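Local coordinates for protein binary enterotoxin of Clostridium perfringens component a (Clostridium perfringens, PDB 5WTZ) that transfers ADP-ribose from NAD+ to actin as the enzymatic component of an iota-like binary enterotoxin, at residues N53-S56 and I57-F61; E404-L407 and G408-N412; D274-E277 and K278-N281. One frame throughout, in Å; residues are numbered along the deposited sequence.

Interaction 1: residues N53-S56 and I57-F61; sequences NSYS and IKKKF
The aromatic ring of Y55 and the aliphatic chain of K59 meet one turn apart on helix 36-61. K59 CB lies over one face of the ring, 4.1 Å from Y55 CE2, and K59 CD reaches the same ring carbon while the chain passes obliquely across it. Because Y55 CG is anti to the backbone N (chi1 -178°), the ring lies along the path of the lysine. Y55 OH and K59 NZ both bond to N73 OD1, so the two polar ends converge on one oxygen, while L76 of helix 70-83 touches both side chains.

The backbone bonds are helical. K59 N donates to Y55 O at 2.8 Å, K58 N to S54 O and K60 N to S56 O, both longer; I57 N is held weakly, shared between N53 O and S54 O.

N53 O has a second, firmer donor in S56 OG, at 2.7 Å. The same OG accepts from a water at 2.8 Å, which accepts in turn from K60 NZ. K60 reaches it with CG set between backbone N and carbonyl carbon (chi1 67°), which brings CG to 3.2 Å from S56 O. K60 NZ also forms salt bridges to D138 and E217, while K58 NZ leaves the helix for E404 and Y402 O. This end of helix 36-61 faces the second ADP-ribosyltransferase region: F61 O bonds the NADH-binding R300, and K60 O bonds S347 OG.

The S56 hydroxyl therefore donates to a backbone carbonyl and accepts from a water that also binds the K60 ammonium, whose charge, with two carboxylates close by, is probably well compensated.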
ATOM      1  N   ASN A  53      -3.277 -11.584  -8.771  1.00 23.72           N
ATOM      2  CA  ASN A  53      -3.027 -10.338  -8.068  1.00 23.05           C
ATOM      3  C   ASN A  53      -4.061 -10.099  -6.975  1.00 17.87           C
ATOM      4  O   ASN A  53      -3.721  -9.617  -5.897  1.00 18.93           O
ATOM      5  CB  ASN A  53      -2.982  -9.162  -9.048  1.00 26.24           C
ATOM      6  CG  ASN A  53      -1.714  -9.154  -9.875  1.00 23.26           C
ATOM      7  OD1 ASN A  53      -0.666  -9.602  -9.418  1.00 27.67           O
ATOM      8  ND2 ASN A  53      -1.800  -8.643 -11.096  1.00 23.05           N
ATOM      9  N   SER A  54      -5.309 -10.469  -7.237  1.00 17.35           N
ATOM     10  CA  SER A  54      -6.339 -10.288  -6.236  1.00 26.44           C
ATOM     11  C   SER A  54      -6.071 -11.228  -5.066  1.00 23.46           C
ATOM     12  O   SER A  54      -6.239 -10.848  -3.905  1.00 22.43           O
ATOM     13  CB  SER A  54      -7.724 -10.520  -6.832  1.00 26.81           C
ATOM     14  OG  SER A  54      -8.093  -9.399  -7.617  1.00 27.33           O
ATOM     15  N   TYR A  55      -5.613 -12.436  -5.376  1.00 21.32           N
ATOM     16  CA  TYR A  55      -5.261 -13.398  -4.337  1.00 21.34           C
ATOM     17  C   TYR A  55      -4.114 -12.908  -3.446  1.00 21.93           C
ATOM     18  O   TYR A  55      -4.162 -13.100  -2.231  1.00 23.10           O
ATOM     19  CB  TYR A  55      -4.906 -14.761  -4.955  1.00 25.45           C
ATOM     20  CG  TYR A  55      -4.578 -15.805  -3.904  1.00 24.56           C
ATOM     21  CD1 TYR A  55      -5.591 -16.444  -3.198  1.00 27.90           C
ATOM     22  CD2 TYR A  55      -3.259 -16.121  -3.594  1.00 28.01           C
ATOM     23  CE1 TYR A  55      -5.298 -17.392  -2.223  1.00 32.09           C
ATOM     24  CE2 TYR A  55      -2.953 -17.070  -2.627  1.00 29.51           C
ATOM     25  CZ  TYR A  55      -3.978 -17.695  -1.943  1.00 32.12           C
ATOM     26  OH  TYR A  55      -3.686 -18.629  -0.984  1.00 38.42           O
ATOM     27  N   SER A  56      -3.089 -12.278  -4.021  1.00 19.75           N
ATOM     28  CA  SER A  56      -1.976 -11.776  -3.219  1.00 25.54           C
ATOM     29  C   SER A  56      -2.487 -10.850  -2.121  1.00 21.21           C
ATOM     30  O   SER A  56      -1.960 -10.835  -1.019  1.00 21.81           O
ATOM     31  CB  SER A  56      -0.951 -11.038  -4.084  1.00 26.98           C
ATOM     32  OG  SER A  56      -1.431  -9.762  -4.468  1.00 25.27           O
ATOM     33  N   ILE A  57      -3.538 -10.099  -2.440  1.00 22.19           N
ATOM     34  CA  ILE A  57      -4.165  -9.199  -1.480  1.00 21.70           C
ATOM     35  C   ILE A  57      -4.906  -9.955  -0.369  1.00 19.99           C
ATOM     36  O   ILE A  57      -4.673  -9.691   0.827  1.00 20.99           O
ATOM     37  CB  ILE A  57      -5.122  -8.233  -2.206  1.00 19.81           C
ATOM     38  CG1 ILE A  57      -4.291  -7.292  -3.084  1.00 21.99           C
ATOM     39  CG2 ILE A  57      -5.965  -7.462  -1.204  1.00 20.25           C
ATOM     40  CD1 ILE A  57      -5.101  -6.319  -3.939  1.00 20.16           C
ATOM     41  N   LYS A  58      -5.780 -10.883  -0.761  1.00 19.39           N
ATOM     42  CA  LYS A  58      -6.460 -11.794   0.165  1.00 23.17           C
ATOM     43  C   LYS A  58      -5.474 -12.411   1.145  1.00 21.08           C
ATOM     44  O   LYS A  58      -5.681 -12.395   2.364  1.00 23.99           O
ATOM     45  CB  LYS A  58      -7.171 -12.926  -0.593  1.00 17.76           C
ATOM     46  CG  LYS A  58      -8.413 -12.536  -1.374  1.00 18.03           C
ATOM     47  CD  LYS A  58      -8.884 -13.726  -2.208  1.00 25.71           C
ATOM     48  CE  LYS A  58     -10.141 -13.393  -2.995  1.00 32.41           C
ATOM     49  NZ  LYS A  58     -11.303 -13.194  -2.089  1.00 26.81           N
ATOM     50  N   LYS A  59      -4.393 -12.963   0.597  1.00 18.85           N
ATOM     51  CA  LYS A  59      -3.469 -13.757   1.381  1.00 27.46           C
ATOM     52  C   LYS A  59      -2.731 -12.909   2.408  1.00 27.76           C
ATOM     53  O   LYS A  59      -2.612 -13.294   3.567  1.00 21.35           O
ATOM     54  CB  LYS A  59      -2.460 -14.463   0.472  1.00 24.62           C
ATOM     55  CG  LYS A  59      -1.525 -15.408   1.205  1.00 27.42           C
ATOM     56  CD  LYS A  59      -0.379 -15.836   0.302  1.00 33.67           C
ATOM     57  CE  LYS A  59       0.621 -16.731   1.041  1.00 40.30           C
ATOM     58  NZ  LYS A  59      -0.053 -17.897   1.666  1.00 49.01           N
ATOM     59  N   LYS A  60      -2.234 -11.753   1.988  1.00 21.16           N
ATOM     60  CA  LYS A  60      -1.399 -10.968   2.883  1.00 24.48           C
ATOM     61  C   LYS A  60      -2.210 -10.292   3.989  1.00 22.80           C
ATOM     62  O   LYS A  60      -1.665  -9.989   5.046  1.00 25.00           O
ATOM     63  CB  LYS A  60      -0.586  -9.935   2.097  1.00 24.68           C
ATOM     64  CG  LYS A  60      -1.349  -8.818   1.438  1.00 20.94           C
ATOM     65  CD  LYS A  60      -0.388  -8.132   0.474  1.00 28.52           C
ATOM     66  CE  LYS A  60      -0.859  -6.780   0.003  1.00 26.27           C
ATOM     67  NZ  LYS A  60       0.107  -6.277  -1.032  1.00 25.61           N
ATOM     68  N   PHE A  61      -3.506 -10.089   3.768  1.00 19.27           N
ATOM     69  CA  PHE A  61      -4.341  -9.500   4.822  1.00 21.81           C
ATOM     70  C   PHE A  61      -5.104 -10.539   5.661  1.00 26.21           C
ATOM     71  O   PHE A  61      -5.802 -10.182   6.609  1.00 24.44           O
ATOM     72  CB  PHE A  61      -5.325  -8.512   4.215  1.00 21.04           C
ATOM     73  CG  PHE A  61      -4.687  -7.235   3.750  1.00 18.47           C
ATOM     74  CD1 PHE A  61      -4.172  -6.337   4.669  1.00 17.31           C
ATOM     75  CD2 PHE A  61      -4.593  -6.943   2.394  1.00 19.95           C
ATOM     76  CE1 PHE A  61      -3.570  -5.152   4.256  1.00 17.31           C
ATOM     77  CE2 PHE A  61      -3.994  -5.755   1.972  1.00 21.95           C
ATOM     78  CZ  PHE A  61      -3.485  -4.863   2.912  1.00 19.79           C
TER
HETATM   79  O   HOH W   1       0.437  -7.991  -3.273  1.00 26.82           O

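Interaction 2: residues E404-L407 and G408-N412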
ATOM      1  N   GLU A 404     -13.227 -13.687   2.113  1.00 30.60           N
ATOM      2  CA  GLU A 404     -14.167 -14.792   1.957  1.00 28.15           C
ATOM      3  C   GLU A 404     -14.201 -15.698   3.176  1.00 29.30           C
ATOM      4  O   GLU A 404     -15.023 -16.608   3.262  1.00 27.99           O
ATOM      5  CB  GLU A 404     -13.816 -15.618   0.710  1.00 25.98           C
ATOM      6  CG  GLU A 404     -12.607 -16.552   0.855  1.00 28.74           C
ATOM      7  CD  GLU A 404     -11.261 -15.836   0.778  1.00 44.53           C
ATOM      8  OE1 GLU A 404     -11.200 -14.682   0.293  1.00 43.78           O
ATOM      9  OE2 GLU A 404     -10.251 -16.435   1.207  1.00 47.43           O
ATOM     10  N   SER A 405     -13.300 -15.453   4.117  1.00 27.37           N
ATOM     11  CA  SER A 405     -13.153 -16.338   5.268  1.00 28.47           C
ATOM     12  C   SER A 405     -14.296 -16.177   6.267  1.00 26.26           C
ATOM     13  O   SER A 405     -14.838 -15.072   6.467  1.00 25.98           O
ATOM     14  CB  SER A 405     -11.809 -16.095   5.971  1.00 25.23           C
ATOM     15  OG  SER A 405     -11.804 -14.870   6.680  1.00 26.31           O
ATOM     16  N   SER A 406     -14.636 -17.291   6.902  1.00 27.01           N
ATOM     17  CA  SER A 406     -15.647 -17.322   7.942  1.00 33.34           C
ATOM     18  C   SER A 406     -15.256 -16.445   9.129  1.00 29.56           C
ATOM     19  O   SER A 406     -16.051 -15.626   9.591  1.00 31.21           O
ATOM     20  CB  SER A 406     -15.882 -18.758   8.406  1.00 41.07           C
ATOM     21  OG  SER A 406     -16.950 -18.820   9.334  1.00 47.80           O
ATOM     22  N   LEU A 407     -14.031 -16.595   9.621  1.00 29.31           N
ATOM     23  CA  LEU A 407     -13.609 -15.813  10.776  1.00 26.78           C
ATOM     24  C   LEU A 407     -13.405 -14.341  10.416  1.00 24.38           C
ATOM     25  O   LEU A 407     -13.508 -13.455  11.265  1.00 27.32           O
ATOM     26  CB  LEU A 407     -12.329 -16.399  11.372  1.00 28.22           C
ATOM     27  CG  LEU A 407     -12.449 -17.774  12.026  1.00 32.07           C
ATOM     28  CD1 LEU A 407     -11.093 -18.230  12.532  1.00 33.99           C
ATOM     29  CD2 LEU A 407     -13.448 -17.733  13.166  1.00 33.34           C
ATOM     30  N   GLY A 408     -13.127 -14.078   9.144  1.00 26.95           N
ATOM     31  CA  GLY A 408     -12.911 -12.721   8.671  1.00 23.26           C
ATOM     32  C   GLY A 408     -14.215 -11.986   8.434  1.00 26.73           C
ATOM     33  O   GLY A 408     -14.230 -10.765   8.303  1.00 24.76           O
ATOM     34  N   GLY A 409     -15.312 -12.733   8.364  1.00 27.77           N
ATOM     35  CA  GLY A 409     -16.635 -12.135   8.266  1.00 33.69           C
ATOM     36  C   GLY A 409     -17.355 -12.235   6.930  1.00 31.10           C
ATOM     37  O   GLY A 409     -18.434 -11.657   6.775  1.00 31.48           O
ATOM     38  N   LYS A 410     -16.768 -12.956   5.973  1.00 26.57           N
ATOM     39  CA  LYS A 410     -17.383 -13.156   4.649  1.00 32.28           C
ATOM     40  C   LYS A 410     -17.926 -11.846   4.097  1.00 32.62           C
ATOM     41  O   LYS A 410     -19.117 -11.740   3.781  1.00 31.47           O
ATOM     42  CB  LYS A 410     -18.509 -14.192   4.714  1.00 34.45           C
ATOM     43  CG  LYS A 410     -18.059 -15.599   5.045  1.00 33.45           C
ATOM     44  CD  LYS A 410     -19.255 -16.485   5.363  1.00 39.14           C
ATOM     45  CE  LYS A 410     -18.824 -17.865   5.825  1.00 53.03           C
ATOM     46  NZ  LYS A 410     -18.200 -18.657   4.729  1.00 58.40           N
ATOM     47  N   THR A 411     -17.054 -10.848   4.016  1.00 27.86           N
ATOM     48  CA  THR A 411     -17.461  -9.512   3.599  1.00 27.47           C
ATOM     49  C   THR A 411     -16.401  -8.790   2.776  1.00 24.44           C
ATOM     50  O   THR A 411     -15.196  -9.043   2.903  1.00 24.75           O
ATOM     51  CB  THR A 411     -17.792  -8.630   4.827  1.00 28.98           C
ATOM     52  OG1 THR A 411     -18.215  -7.331   4.398  1.00 33.42           O
ATOM     53  CG2 THR A 411     -16.575  -8.452   5.654  1.00 17.97           C
ATOM     54  N   ASN A 412     -16.855  -7.870   1.934  1.00 25.34           N
ATOM     55  CA  ASN A 412     -15.950  -6.877   1.391  1.00 27.42           C
ATOM     56  C   ASN A 412     -15.343  -6.026   2.502  1.00 27.32           C
ATOM     57  O   ASN A 412     -16.030  -5.604   3.442  1.00 24.86           O
ATOM     58  CB  ASN A 412     -16.658  -5.978   0.386  1.00 28.99           C
ATOM     59  CG  ASN A 412     -16.845  -6.643  -0.945  1.00 38.66           C
ATOM     60  OD1 ASN A 412     -16.001  -7.427  -1.379  1.00 39.45           O
ATOM     61  ND2 ASN A 412     -17.945  -6.333  -1.616  1.00 49.38           N
TER
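S405 and G408 make the tight contact at the centre of this turn. The S405 hydroxyl is folded back between its own backbone N and carbonyl carbon (chi1 73°), which brings OG to 2.9 Å from G408 N, a weak, bent hydrogen bond. OG also lies 3.1 Å from G408 CA, an approach made possible by the missing side chain there. D403 OD1, at the end of strand 391-403, also bonds this hydroxyl and helps fix its rotation.

K410 runs back over the start of the turn. Its CG is 3.6 Å from S405 O and nearly as close to E404 O, and the chain then continues until CE rests 4.0 Å from S406 CB. A bend at the last torsion (chi4 -69°) turns NZ toward E404 O, but at 4.1 Å the two are merely near each other. E404 points away from 408-412 and directs OE2 to the hydroxyl of Y66, while the L407 side chain meets L63.

The backbone ties the turn together around S405 O. K410 N donates to S405 O at 2.9 Å. Weak bonds to the same oxygen come from the N-H groups of G408 and G409. G409 N also bonds S406 O at 3.2 Å, approaching from above that carbonyl plane. G409 has a positive phi (108°), and K410 takes a left-handed conformation after it.

The six-to-one bond from K410 to S405, the five-to-two bond from G409 to S406 and the positive-phi glycine form the bond pattern of a Schellman motif, here without a regular helix before it, in the connection of the beta hairpin between strands 391-403 and 411-420.

Interaction 3: residues D274-E277 and K278-N281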
ATOM      1  N   ASP A 274      -5.967  11.267  36.956  1.00 32.13           N
ATOM      2  CA  ASP A 274      -5.358   9.959  36.726  1.00 35.76           C
ATOM      3  C   ASP A 274      -5.248   9.650  35.237  1.00 38.44           C
ATOM      4  O   ASP A 274      -4.252   9.087  34.782  1.00 37.08           O
ATOM      5  CB  ASP A 274      -6.153   8.863  37.432  1.00 41.10           C
ATOM      6  CG  ASP A 274      -5.956   8.881  38.934  1.00 51.74           C
ATOM      7  OD1 ASP A 274      -4.847   8.542  39.407  1.00 45.74           O
ATOM      8  OD2 ASP A 274      -6.912   9.246  39.641  1.00 61.09           O
ATOM      9  N   LEU A 275      -6.276  10.020  34.482  1.00 37.06           N
ATOM     10  CA  LEU A 275      -6.261   9.825  33.038  1.00 35.91           C
ATOM     11  C   LEU A 275      -5.240  10.731  32.370  1.00 36.19           C
ATOM     12  O   LEU A 275      -4.483  10.285  31.508  1.00 39.41           O
ATOM     13  CB  LEU A 275      -7.643  10.075  32.438  1.00 38.52           C
ATOM     14  CG  LEU A 275      -8.679   8.962  32.582  1.00 38.13           C
ATOM     15  CD1 LEU A 275     -10.078   9.548  32.485  1.00 43.87           C
ATOM     16  CD2 LEU A 275      -8.471   7.889  31.529  1.00 36.72           C
ATOM     17  N   GLU A 276      -5.226  12.005  32.758  1.00 32.13           N
ATOM     18  CA  GLU A 276      -4.254  12.951  32.204  1.00 36.19           C
ATOM     19  C   GLU A 276      -2.809  12.512  32.464  1.00 32.03           C
ATOM     20  O   GLU A 276      -1.962  12.629  31.585  1.00 31.50           O
ATOM     21  CB  GLU A 276      -4.473  14.360  32.771  1.00 41.58           C
ATOM     22  CG  GLU A 276      -5.834  14.981  32.479  1.00 50.98           C
ATOM     23  CD  GLU A 276      -6.038  15.358  31.022  1.00 63.55           C
ATOM     24  OE1 GLU A 276      -5.175  15.037  30.176  1.00 72.13           O
ATOM     25  OE2 GLU A 276      -7.075  15.988  30.722  1.00 66.61           O
ATOM     26  N   GLU A 277      -2.533  12.019  33.666  1.00 33.26           N
ATOM     27  CA  GLU A 277      -1.182  11.583  34.027  1.00 31.26           C
ATOM     28  C   GLU A 277      -0.743  10.453  33.111  1.00 30.56           C
ATOM     29  O   GLU A 277       0.387  10.430  32.628  1.00 26.85           O
ATOM     30  CB  GLU A 277      -1.104  11.116  35.493  1.00 33.29           C
ATOM     31  CG  GLU A 277       0.336  10.782  35.938  1.00 41.62           C
ATOM     32  CD  GLU A 277       0.423   9.668  36.989  1.00 59.34           C
ATOM     33  OE1 GLU A 277      -0.632   9.209  37.478  1.00 66.24           O
ATOM     34  OE2 GLU A 277       1.553   9.244  37.323  1.00 56.59           O
ATOM     35  N   LYS A 278      -1.643   9.503  32.886  1.00 29.66           N
ATOM     36  CA  LYS A 278      -1.327   8.381  32.021  1.00 25.57           C
ATOM     37  C   LYS A 278      -1.075   8.861  30.597  1.00 21.80           C
ATOM     38  O   LYS A 278      -0.116   8.438  29.944  1.00 20.27           O
ATOM     39  CB  LYS A 278      -2.453   7.350  32.038  1.00 30.81           C
ATOM     40  CG  LYS A 278      -2.675   6.712  33.396  1.00 37.54           C
ATOM     41  CD  LYS A 278      -3.015   5.239  33.267  1.00 41.82           C
ATOM     42  CE  LYS A 278      -3.691   4.728  34.535  1.00 43.94           C
ATOM     43  NZ  LYS A 278      -5.117   5.176  34.594  1.00 47.84           N
ATOM     44  N   ILE A 279      -1.942   9.745  30.114  1.00 26.54           N
ATOM     45  CA  ILE A 279      -1.816  10.268  28.758  1.00 28.92           C
ATOM     46  C   ILE A 279      -0.503  11.046  28.619  1.00 22.63           C
ATOM     47  O   ILE A 279       0.206  10.900  27.620  1.00 24.60           O
ATOM     48  CB  ILE A 279      -3.024  11.157  28.389  1.00 29.46           C
ATOM     49  CG1 ILE A 279      -4.265  10.280  28.170  1.00 25.12           C
ATOM     50  CG2 ILE A 279      -2.735  11.978  27.134  1.00 31.05           C
ATOM     51  CD1 ILE A 279      -5.574  11.043  28.245  1.00 27.20           C
ATOM     52  N   SER A 280      -0.182  11.832  29.646  1.00 26.90           N
ATOM     53  CA  SER A 280       1.090  12.554  29.728  1.00 30.42           C
ATOM     54  C   SER A 280       2.292  11.622  29.601  1.00 27.89           C
ATOM     55  O   SER A 280       3.199  11.871  28.803  1.00 24.81           O
ATOM     56  CB  SER A 280       1.182  13.331  31.045  1.00 41.80           C
ATOM     57  OG  SER A 280       0.509  14.571  30.945  1.00 47.05           O
ATOM     58  N   ASN A 281       2.288  10.540  30.379  1.00 28.09           N
ATOM     59  CA  ASN A 281       3.422   9.623  30.411  1.00 19.32           C
ATOM     60  C   ASN A 281       3.581   8.850  29.099  1.00 25.19           C
ATOM     61  O   ASN A 281       4.691   8.742  28.566  1.00 21.17           O
ATOM     62  CB  ASN A 281       3.284   8.669  31.614  1.00 20.43           C
ATOM     63  CG  ASN A 281       3.494   9.380  32.937  1.00 30.97           C
ATOM     64  OD1 ASN A 281       4.151  10.420  32.989  1.00 28.41           O
ATOM     65  ND2 ASN A 281       2.955   8.819  34.019  1.00 24.40           N
TER
HETATM   66  O   HOH W   2      -2.220  14.756  29.835  1.00 30.34           O
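E277 and N281 meet one turn apart on an alpha-helix, 272-286, whose 278-281 backbone N-H groups donate in order to the carbonyls of 274-277. N281 N, for instance, bonds E277 O at 2.9 Å. Their side chains cross with carboxylate and amide planes 77° apart, and E277 OE2 stays 3.6 Å from N281 ND2. Other close contacts bring aliphatic carbons against carbonyl oxygens of the preceding turn: K278 CG is 3.2 Å from D274 O, and I279 CG1 is 3.3 Å from L275 O, with CG1 placed anti to the carbonyl carbon (chi1 -72°).

The second shell belongs mainly to helix 240-263. E277 OE2 forms a salt bridge with R244 and N281 ND2 bonds D245, so both polar ends find their partners on that helix. L275 and I279 both pack on Y260, whose hydroxyl is hydrogen-bonded to E276 OE2; I279 also touches F340, and its side chain is about 7 Å from that of N258, an NAD-binding residue.

A water links successive turns: it donates to E276 O at 2.8 Å and to E276 OE1, and accepts from S280 OG at 3.0 Å.

From the N terminus the order is interaction 1, interaction 3, interaction 2; they follow in series, none nested in or crossing another. Interactions 1 and 3 each span successive turns of one helix and close no loop, whereas interaction 2 closes the short connection of a beta hairpin. Interaction 1 lies in the first ADP-ribosyltransferase region, the other two in the second. One place where the two regions meet is the 2.8 Å salt bridge between K58 NZ of interaction 1 and E404 OE1 of interaction 2, joining helix 36-61 to the hairpin. Interaction 3 stands apart, its centre about 40 Å from that of interaction 1, on helix 272-286, which packs against helix 240-263 in the region that binds NAD.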